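Local coordinates for glycosyl hydrolase family 62 protein (Coprinopsis cinerea, PDB 5B6T) that hydrolyses alpha-L-arabinofuranosidic bonds, probably releasing arabinose side groups from arabinoxylan, as a glycoside hydrolase of family 62, at residues A[129-134]-A[178-183]. Numbering follows the deposited sequence.
Sequences PAIIRN and FNEPVI
I131, P181 and E180 carry this contact, in which the first turn of helix 130-135 sits against the loop that leads into strand 182-186. That strand closes one edge of a four-stranded antiparallel sheet, one blade of the five-bladed beta-propeller of this family. I131 lays its branch and its tip beside P181: CG2 lies 3.5 Å from P181 O, while CG1, anti to the backbone N (chi1 -165°), carries CD1 on to I183 CG1 at 4.1 Å. The P181 ring packs against the helix start; its side chain crosses that of P129 at about a right angle, with P129 CB only 3.5 Å from P181 CD, a tight carbon contact. I132 CD1 adds a looser touch on P181 CG; beyond it I132 packs on W141 and Y165, and P181 also touches Y125.

E180 reaches the same helix end from the solvent side. Its chain is extended at chi1 but bends at chi2 (71°), bringing the carboxylate to the amides of the first turn. I131 N donates to E180 OE2 at 3.0 Å, nearly straight (161°) and close to the line of the C-O bond. A130 N instead gives its hydrogen to a water 2.9 Å away, which in turn donates to E180 OE1 at 2.7 Å. With an alanine in place of I131, P181 O and I183 CG1 would probably lose their apolar cover. One carboxylate thus serves two amides at the helix N-terminus, directly and through water, and its negative charge is likely to be favoured by the helix dipole.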
ATOM      1  N   PRO A 129     -18.303  -6.060  -7.189  1.00  8.69           N
ATOM      2  CA  PRO A 129     -19.461  -6.323  -6.350  1.00  8.77           C
ATOM      3  C   PRO A 129     -20.535  -5.255  -6.439  1.00  8.45           C
ATOM      4  O   PRO A 129     -20.218  -4.079  -6.637  1.00  8.38           O
ATOM      5  CB  PRO A 129     -18.867  -6.370  -4.939  1.00  9.15           C
ATOM      6  CG  PRO A 129     -17.461  -6.855  -5.153  1.00  8.99           C
ATOM      7  CD  PRO A 129     -17.026  -6.192  -6.438  1.00  9.20           C
ATOM      8  N   ALA A 130     -21.787  -5.675  -6.267  1.00  8.22           N
ATOM      9  CA  ALA A 130     -22.912  -4.741  -6.375  1.00  8.92           C
ATOM     10  C   ALA A 130     -22.760  -3.547  -5.462  1.00  8.82           C
ATOM     11  O   ALA A 130     -23.010  -2.425  -5.882  1.00  9.40           O
ATOM     12  CB  ALA A 130     -24.226  -5.430  -6.060  1.00  9.31           C
ATOM     13  N   ILE A 131     -22.348  -3.754  -4.215  1.00  8.68           N
ATOM     14  CA  ILE A 131     -22.263  -2.605  -3.303  1.00  8.45           C
ATOM     15  C   ILE A 131     -21.247  -1.562  -3.791  1.00  8.58           C
ATOM     16  O   ILE A 131     -21.374  -0.341  -3.541  1.00  8.86           O
ATOM     17  CB  ILE A 131     -21.974  -3.073  -1.855  1.00  8.86           C
ATOM     18  CG1 ILE A 131     -22.249  -1.955  -0.863  1.00  9.10           C
ATOM     19  CG2 ILE A 131     -20.562  -3.620  -1.742  1.00  8.68           C
ATOM     20  CD1 ILE A 131     -22.294  -2.417   0.575  1.00  9.74           C
ATOM     21  N   ILE A 132     -20.197  -2.040  -4.456  1.00  7.75           N
ATOM     22  CA  ILE A 132     -19.180  -1.137  -4.976  1.00  8.04           C
ATOM     23  C   ILE A 132     -19.693  -0.427  -6.235  1.00  7.92           C
ATOM     24  O   ILE A 132     -19.584   0.786  -6.361  1.00  8.06           O
ATOM     25  CB  ILE A 132     -17.817  -1.865  -5.204  1.00  7.92           C
ATOM     26  CG1 ILE A 132     -17.366  -2.482  -3.878  1.00  8.06           C
ATOM     27  CG2 ILE A 132     -16.774  -0.885  -5.725  1.00  8.43           C
ATOM     28  CD1 ILE A 132     -16.012  -3.169  -3.911  1.00  8.15           C
ATOM     29  N   ARG A 133     -20.302  -1.173  -7.158  1.00  8.54           N
ATOM     30  CA  ARG A 133     -20.921  -0.557  -8.314  1.00  9.38           C
ATOM     31  C   ARG A 133     -21.938   0.505  -7.893  1.00  9.01           C
ATOM     32  O   ARG A 133     -22.094   1.558  -8.542  1.00  9.05           O
ATOM     33  CB  ARG A 133     -21.681  -1.587  -9.137  1.00 10.42           C
ATOM     34  CG  ARG A 133     -20.821  -2.673  -9.758  1.00 11.48           C
ATOM     35  CD  ARG A 133     -21.515  -3.435 -10.903  1.00 12.97           C
ATOM     36  NE  ARG A 133     -22.886  -3.804 -10.638  1.00 15.02           N
ATOM     37  CZ  ARG A 133     -23.300  -4.937 -10.073  1.00 15.83           C
ATOM     38  NH1 ARG A 133     -22.450  -5.884  -9.655  1.00 17.10           N
ATOM     39  NH2 ARG A 133     -24.601  -5.111  -9.903  1.00 17.04           N
ATOM     40  N   ASN A 134     -22.664   0.211  -6.816  1.00  9.25           N
ATOM     41  CA  ASN A 134     -23.723   1.119  -6.434  1.00 10.19           C
ATOM     42  C   ASN A 134     -23.233   2.433  -5.834  1.00  9.76           C
ATOM     43  O   ASN A 134     -23.911   3.472  -5.979  1.00  9.99           O
ATOM     44  CB  ASN A 134     -24.693   0.429  -5.509  1.00 11.58           C
ATOM     45  CG  ASN A 134     -25.569  -0.568  -6.244  1.00 13.23           C
ATOM     46  OD1 ASN A 134     -25.673  -0.556  -7.494  1.00 16.69           O
ATOM     47  ND2 ASN A 134     -26.195  -1.448  -5.480  1.00 15.22           N
ATOM     48  N   PHE A 178     -14.505 -15.090  -1.047  1.00  8.89           N
ATOM     49  CA  PHE A 178     -14.745 -13.758  -0.519  1.00  9.26           C
ATOM     50  C   PHE A 178     -16.184 -13.352  -0.723  1.00  9.56           C
ATOM     51  O   PHE A 178     -16.719 -13.444  -1.823  1.00  9.52           O
ATOM     52  CB  PHE A 178     -13.785 -12.711  -1.107  1.00  9.21           C
ATOM     53  CG  PHE A 178     -12.475 -12.656  -0.400  1.00  9.24           C
ATOM     54  CD1 PHE A 178     -12.397 -12.209   0.915  1.00  8.95           C
ATOM     55  CD2 PHE A 178     -11.321 -13.075  -1.026  1.00  9.21           C
ATOM     56  CE1 PHE A 178     -11.184 -12.152   1.556  1.00  9.00           C
ATOM     57  CE2 PHE A 178     -10.092 -13.026  -0.374  1.00  9.42           C
ATOM     58  CZ  PHE A 178     -10.020 -12.567   0.917  1.00  9.36           C
ATOM     59  N   ASN A 179     -16.799 -12.887   0.367  1.00  9.32           N
ATOM     60  CA  ASN A 179     -18.221 -12.594   0.357  1.00  9.08           C
ATOM     61  C   ASN A 179     -18.517 -11.208  -0.164  1.00  9.18           C
ATOM     62  O   ASN A 179     -17.608 -10.488  -0.626  1.00  8.67           O
ATOM     63  CB  ASN A 179     -18.838 -12.838   1.738  1.00  9.20           C
ATOM     64  CG  ASN A 179     -18.351 -11.883   2.795  1.00 10.26           C
ATOM     65  OD1 ASN A 179     -17.457 -11.058   2.582  1.00  9.54           O
ATOM     66  ND2 ASN A 179     -18.921 -12.016   3.984  1.00 11.19           N
ATOM     67  N   GLU A 180     -19.787 -10.816  -0.132  1.00  9.37           N
ATOM     68  CA  GLU A 180     -20.141  -9.488  -0.586  1.00  9.81           C
ATOM     69  C   GLU A 180     -19.505  -8.484   0.375  1.00  9.16           C
ATOM     70  O   GLU A 180     -19.614  -8.623   1.588  1.00  9.40           O
ATOM     71  CB  GLU A 180     -21.666  -9.301  -0.603  1.00 11.13           C
ATOM     72  CG  GLU A 180     -22.125  -7.916  -1.088  1.00 12.31           C
ATOM     73  CD  GLU A 180     -21.941  -7.639  -2.593  1.00 13.80           C
ATOM     74  OE1 GLU A 180     -21.525  -8.595  -3.336  1.00 13.83           O
ATOM     75  OE2 GLU A 180     -22.228  -6.461  -3.030  1.00 12.25           O
ATOM     76  N   PRO A 181     -18.812  -7.453  -0.146  1.00  8.58           N
ATOM     77  CA  PRO A 181     -18.237  -6.508   0.817  1.00  8.69           C
ATOM     78  C   PRO A 181     -19.263  -5.734   1.630  1.00  8.67           C
ATOM     79  O   PRO A 181     -20.386  -5.503   1.170  1.00  9.04           O
ATOM     80  CB  PRO A 181     -17.435  -5.532  -0.056  1.00  8.70           C
ATOM     81  CG  PRO A 181     -17.410  -6.123  -1.417  1.00  9.14           C
ATOM     82  CD  PRO A 181     -18.561  -7.048  -1.534  1.00  8.83           C
ATOM     83  N   VAL A 182     -18.861  -5.338   2.842  1.00  8.52           N
ATOM     84  CA  VAL A 182     -19.589  -4.320   3.624  1.00  8.76           C
ATOM     85  C   VAL A 182     -18.794  -3.018   3.518  1.00  9.07           C
ATOM     86  O   VAL A 182     -17.631  -3.020   3.120  1.00  9.42           O
ATOM     87  CB  VAL A 182     -19.805  -4.719   5.111  1.00  9.28           C
ATOM     88  CG1 VAL A 182     -20.649  -5.993   5.188  1.00  9.74           C
ATOM     89  CG2 VAL A 182     -18.484  -4.864   5.846  1.00  9.58           C
ATOM     90  N   ILE A 183     -19.421  -1.905   3.834  1.00  9.13           N
ATOM     91  CA  ILE A 183     -18.713  -0.625   3.933  1.00  9.43           C
ATOM     92  C   ILE A 183     -18.119  -0.598   5.340  1.00  9.75           C
ATOM     93  O   ILE A 183     -18.842  -0.532   6.358  1.00 10.85           O
ATOM     94  CB  ILE A 183     -19.640   0.591   3.639  1.00 10.12           C
ATOM     95  CG1 ILE A 183     -20.012   0.597   2.140  1.00 10.62           C
ATOM     96  CG2 ILE A 183     -18.915   1.884   4.010  1.00 10.37           C
ATOM     97  CD1 ILE A 183     -21.151   1.509   1.717  1.00 11.16           C
TER
HETATM   98  O   HOH W   1     -22.429  -8.427  -5.873  1.00 15.91           O